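Local coordinates for protein peptidoglycan-binding domain 1 (Burkholderia, PDB 5NM7) that probably cleaves bacterial peptidoglycan as a modular phage endolysin, pairing a putative peptidoglycan-binding domain with a large lysozyme-like N-acetylmuramidase domain, at residues Arg73-Ala78 against Ser206-Leu211; Val100-Ala105 against Trp178-Ile183. One frame throughout, in Å; residues are numbered along the deposited sequence.

Contact 1: residues Arg73-Ala78 against Ser206-Leu211; sequences RHLTDA and SEAEQL. With GLY (glycine), chain E.
Glu-207 reaches across to the chain at Leu-75 with an almost straight arm: CG lies beside its own backbone N (chi1 -73°) and the chain beyond is extended. Its OE1 therefore accepts from Leu-75 N at 2.8 Å, the N-H coming from above the carboxylate plane, 38° out of it. At the other end of the residue the direction of donation reverses, and Glu-207 N gives a short bond of 2.7 Å to Arg-73 O. A single glutamate thus clasps the 73-75 backbone from both ends, and being acidic it also suits the first turn of a helix. Ser-206 caps that turn, its OG accepting from Glu-209 N at 3.2 Å.

The His-74 ring is tilted 27° from the carboxylate, and its CD2 comes obliquely to within 3.8 Å of Glu-207 OE2. The buried acid is well supplied with partners: Lys-60 makes a salt bridge to OE1, and Gly-106 N donates to OE2.

Leu-75 supplies the apolar half. The short side chain of Ala-208 lets Leu-75 CD1 settle close against the helix backbone, 3.6 Å from Ala-208 N. The same methyl meets Leu-211 CD2 at 3.8 Å, the two leucines crossing at about a right angle, and that CD2 of Leu-211 also lies 3.6 Å from OXT of the bound glycine.

Leu-80 of helix 77-87 touches both leucines and Ala-83 joins it against Leu-211, so the segment leading into helix 77-87 is fastened to the beginning of helix 207-219.

Contact 2: residues Val100-Ala105 against Trp178-Ile183; sequences VESKGA and WGAFQI
Ala-180 O is approached by two neighbouring groups of the opposite segment. Lys-103 N donates to it at 2.8 Å, in the carbonyl plane and on a lone pair, in a nearly linear bond (172°). Ser-102 CA adds a C-H...O contact of 3.4 Å.

The side chains settle around this link. With its OG anti to the backbone N, Ser-102 folds forward to accept from Gly-104 N at 2.9 Å, forming an ST turn just where helix 91-101 ends; the same OG touches Ala-180 CB, a methyl small enough to fit against it. Gly-104 suits its place because a side chain at these backbone angles would strike the preceding carbonyl. Phe-181 turns one ring face to Ser-102, whose CA sits over the ring and whose CB lies 3.9 Å from Phe-181 CZ. A water bridges Glu-101 O and Phe-181 O, giving the carbonyl of the last helical residue a donor, while the carboxylate of Glu-101 turns away to Asn-241.

On the outer side Lys-103, bent at chi2 and chi4, crosses Gln-182 at about a right angle, Lys-103 CE lying 3.9 Å from Gln-182 CG. Gln-182 curls back on its own loop: NE2 donates to Gly-179 O at 2.8 Å, and its N binds the same oxygen, so two donors grip that carbonyl; OE1 goes to Ser-177. Gly-179 has the positive phi that glycine tolerates easily.

The 178-183 segment is the tip of a beta hairpin, a type I turn with a G1 bulge at Gln-182 and Ile-183 opposite Trp-178. A helix end set against a small antiparallel sheet in this way is consistent with the lysozyme-like fold of the muramidase domain.

The two contacts are centred 11 Å apart and touch directly. Along the chain, 73-78 comes first, then 100-105, 178-183 and 206-211, so contact 1 brackets contact 2; 73-78 leads into helix 77-87, and the next helix, 91-101, ends in 100-105. Gln-210 OE1, on helix 207-219, probably accepts a hydrogen bond from Ala-180 N at 2.8 Å, tying that helix to the hairpin tip. The lysine that pairs with Glu-207 also bonds weakly to Gly-104 O of contact 2. It comes from the putative peptidoglycan-binding range, so binding module and lysozyme-like domain probably meet here, contact 2 centred about 2 Å from the chain's centre and contact 1 about 10 Å.

Contact 1: residues Arg73-Ala78 against Ser206-Leu211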
# COMPACT_ATOMS: atom_id res chain seq x y z
N ARG A 73 3.95 -12.54 -5.38
CA ARG A 73 3.01 -11.38 -5.53
C ARG A 73 3.44 -10.18 -4.69
O ARG A 73 2.88 -9.07 -4.85
CB ARG A 73 1.60 -11.76 -5.11
CG ARG A 73 0.91 -12.73 -6.07
CD ARG A 73 -0.43 -13.18 -5.52
NE ARG A 73 -0.26 -14.25 -4.53
CZ ARG A 73 -0.96 -14.41 -3.40
NH1 ARG A 73 -1.90 -13.55 -2.99
NH2 ARG A 73 -0.68 -15.46 -2.62
N HIS A 74 4.32 -10.40 -3.71
CA HIS A 74 4.67 -9.31 -2.78
C HIS A 74 5.71 -8.38 -3.35
O HIS A 74 6.61 -8.76 -4.07
CB HIS A 74 5.12 -9.87 -1.43
CG HIS A 74 4.01 -10.53 -0.70
ND1 HIS A 74 4.20 -11.30 0.42
CD2 HIS A 74 2.67 -10.52 -0.93
CE1 HIS A 74 3.03 -11.74 0.86
NE2 HIS A 74 2.09 -11.27 0.07
N LEU A 75 5.57 -7.11 -2.96
CA LEU A 75 6.50 -6.09 -3.36
C LEU A 75 7.89 -6.38 -2.82
O LEU A 75 8.04 -6.88 -1.70
CB LEU A 75 6.01 -4.72 -2.83
CG LEU A 75 6.40 -3.49 -3.59
CD1 LEU A 75 5.75 -3.50 -4.98
CD2 LEU A 75 6.02 -2.24 -2.82
N THR A 76 8.90 -6.05 -3.61
CA THR A 76 10.32 -6.14 -3.20
C THR A 76 11.01 -4.77 -3.14
O THR A 76 10.50 -3.81 -3.70
CB THR A 76 11.09 -7.03 -4.19
OG1 THR A 76 11.27 -6.32 -5.43
CG2 THR A 76 10.34 -8.36 -4.47
N ASP A 77 12.19 -4.70 -2.52
CA ASP A 77 13.03 -3.49 -2.56
C ASP A 77 13.27 -3.00 -3.97
O ASP A 77 13.22 -1.79 -4.23
CB ASP A 77 14.43 -3.74 -1.96
CG ASP A 77 14.50 -3.48 -0.51
OD1 ASP A 77 13.54 -2.89 0.07
OD2 ASP A 77 15.54 -3.87 0.08
N ALA A 78 13.52 -3.95 -4.88
CA ALA A 78 13.81 -3.62 -6.26
C ALA A 78 12.63 -2.93 -6.93
O ALA A 78 12.84 -2.05 -7.78
CB ALA A 78 14.22 -4.84 -7.06
N SER A 206 -0.06 -8.69 -9.03
CA SER A 206 1.00 -8.54 -8.04
C SER A 206 0.96 -7.17 -7.40
O SER A 206 0.34 -6.23 -7.93
CB SER A 206 2.36 -8.70 -8.66
OG SER A 206 2.64 -7.65 -9.57
N GLU A 207 1.64 -7.07 -6.26
CA GLU A 207 1.79 -5.76 -5.59
C GLU A 207 2.62 -4.82 -6.45
O GLU A 207 2.40 -3.60 -6.42
CB GLU A 207 2.42 -5.91 -4.24
CG GLU A 207 1.45 -6.53 -3.25
CD GLU A 207 2.01 -6.62 -1.84
OE1 GLU A 207 3.20 -6.28 -1.65
OE2 GLU A 207 1.24 -7.05 -0.94
N ALA A 208 3.57 -5.36 -7.20
CA ALA A 208 4.32 -4.54 -8.16
C ALA A 208 3.42 -3.80 -9.15
O ALA A 208 3.63 -2.63 -9.43
CB ALA A 208 5.36 -5.39 -8.88
N GLU A 209 2.39 -4.49 -9.68
CA GLU A 209 1.44 -3.85 -10.55
C GLU A 209 0.62 -2.80 -9.82
O GLU A 209 0.29 -1.76 -10.37
CB GLU A 209 0.51 -4.86 -11.23
CG GLU A 209 1.23 -5.73 -12.26
CD GLU A 209 1.69 -4.93 -13.49
OE1 GLU A 209 1.04 -3.93 -13.83
OE2 GLU A 209 2.69 -5.31 -14.16
N GLN A 210 0.30 -3.07 -8.56
CA GLN A 210 -0.45 -2.14 -7.74
C GLN A 210 0.36 -0.88 -7.46
O GLN A 210 -0.19 0.22 -7.49
CB GLN A 210 -0.84 -2.83 -6.46
CG GLN A 210 -1.80 -3.96 -6.72
CD GLN A 210 -2.12 -4.74 -5.46
OE1 GLN A 210 -1.69 -4.37 -4.37
NE2 GLN A 210 -2.91 -5.78 -5.61
N LEU A 211 1.65 -1.05 -7.20
CA LEU A 211 2.59 0.09 -7.07
C LEU A 211 2.71 0.85 -8.40
O LEU A 211 2.80 2.07 -8.39
CB LEU A 211 3.96 -0.35 -6.64
CG LEU A 211 5.09 0.70 -6.55
CD1 LEU A 211 4.76 1.79 -5.55
CD2 LEU A 211 6.38 0.02 -6.19
N GLY E . 7.07 1.06 -11.31
CA GLY E . 6.68 0.39 -10.02
C GLY E . 6.67 -1.11 -10.13
O GLY E . 7.02 -1.58 -11.21
OXT GLY E . 6.36 -1.88 -9.19
O HOH W 1 5.08 -7.85 -6.77
O HOH W 2 6.01 -6.50 0.28

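Contact 2: residues Val100-Ala105 against Trp178-Ile183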
# COMPACT_ATOMS: atom_id res chain seq x y z
N VAL A 100 4.17 4.55 4.65
CA VAL A 100 3.08 5.26 5.26
C VAL A 100 1.77 5.08 4.50
O VAL A 100 0.70 4.95 5.13
CB VAL A 100 3.44 6.75 5.37
CG1 VAL A 100 2.26 7.53 5.89
CG2 VAL A 100 4.67 6.90 6.26
N GLU A 101 1.83 5.08 3.17
CA GLU A 101 0.63 5.15 2.35
C GLU A 101 0.12 3.80 1.88
O GLU A 101 -1.05 3.69 1.57
CB GLU A 101 0.84 6.01 1.13
CG GLU A 101 1.20 7.44 1.47
CD GLU A 101 0.03 8.24 2.02
OE1 GLU A 101 -1.07 7.70 2.24
OE2 GLU A 101 0.20 9.49 2.22
N SER A 102 0.97 2.81 1.83
CA SER A 102 0.50 1.49 1.42
C SER A 102 -0.37 0.88 2.52
O SER A 102 -0.10 1.05 3.70
CB SER A 102 1.68 0.56 1.18
OG SER A 102 1.19 -0.71 0.76
N LYS A 103 -1.37 0.10 2.11
CA LYS A 103 -2.07 -0.77 3.04
C LYS A 103 -1.18 -1.89 3.56
O LYS A 103 -1.53 -2.55 4.56
CB LYS A 103 -3.28 -1.42 2.36
CG LYS A 103 -4.36 -0.44 1.97
CD LYS A 103 -5.13 0.03 3.19
CE LYS A 103 -6.26 1.01 2.86
NZ LYS A 103 -5.76 2.39 2.59
N GLY A 104 -0.06 -2.13 2.91
CA GLY A 104 0.88 -3.19 3.28
C GLY A 104 0.60 -4.38 2.39
O GLY A 104 1.14 -4.47 1.27
N ALA A 105 -0.27 -5.27 2.87
CA ALA A 105 -0.76 -6.32 1.99
C ALA A 105 -1.69 -5.73 0.90
O ALA A 105 -2.70 -5.14 1.22
CB ALA A 105 -1.52 -7.37 2.79
N TRP A 178 -8.34 -0.10 -5.68
CA TRP A 178 -7.65 -1.38 -5.86
C TRP A 178 -6.26 -1.39 -5.32
O TRP A 178 -5.49 -0.47 -5.55
CB TRP A 178 -7.55 -1.69 -7.35
CG TRP A 178 -8.90 -1.84 -7.94
CD1 TRP A 178 -9.72 -0.86 -8.42
CD2 TRP A 178 -9.61 -3.06 -8.08
NE1 TRP A 178 -10.90 -1.38 -8.83
CE2 TRP A 178 -10.87 -2.74 -8.61
CE3 TRP A 178 -9.31 -4.39 -7.76
CZ2 TRP A 178 -11.83 -3.69 -8.90
CZ3 TRP A 178 -10.27 -5.33 -8.03
CH2 TRP A 178 -11.51 -4.99 -8.58
N GLY A 179 -5.94 -2.47 -4.62
CA GLY A 179 -4.59 -2.81 -4.25
C GLY A 179 -4.02 -1.98 -3.12
O GLY A 179 -4.75 -1.28 -2.42
N ALA A 180 -2.71 -2.13 -2.94
CA ALA A 180 -1.99 -1.64 -1.78
C ALA A 180 -2.10 -0.12 -1.66
O ALA A 180 -2.12 0.40 -0.54
CB ALA A 180 -0.53 -2.03 -1.87
N PHE A 181 -2.24 0.58 -2.80
CA PHE A 181 -2.41 2.05 -2.79
C PHE A 181 -3.81 2.55 -3.06
O PHE A 181 -4.04 3.74 -3.17
CB PHE A 181 -1.39 2.67 -3.75
CG PHE A 181 0.00 2.46 -3.31
CD1 PHE A 181 0.61 3.32 -2.40
CD2 PHE A 181 0.69 1.34 -3.69
CE1 PHE A 181 1.87 3.07 -1.93
CE2 PHE A 181 1.98 1.12 -3.25
CZ PHE A 181 2.56 1.97 -2.34
N GLN A 182 -4.77 1.62 -3.16
CA GLN A 182 -6.17 1.96 -3.27
C GLN A 182 -6.44 3.00 -4.36
O GLN A 182 -7.04 4.06 -4.11
CB GLN A 182 -6.72 2.35 -1.89
CG GLN A 182 -6.80 1.15 -0.96
CD GLN A 182 -7.89 0.18 -1.38
OE1 GLN A 182 -9.06 0.46 -1.18
NE2 GLN A 182 -7.52 -0.92 -2.00
N ILE A 183 -5.95 2.68 -5.55
CA ILE A 183 -6.15 3.55 -6.72
C ILE A 183 -7.55 3.30 -7.25
O ILE A 183 -7.94 2.14 -7.50
CB ILE A 183 -5.07 3.34 -7.76
CG1 ILE A 183 -3.67 3.56 -7.18
CG2 ILE A 183 -5.32 4.22 -8.98
CD1 ILE A 183 -3.42 4.94 -6.60
O HOH W 3 -2.63 4.75 -0.44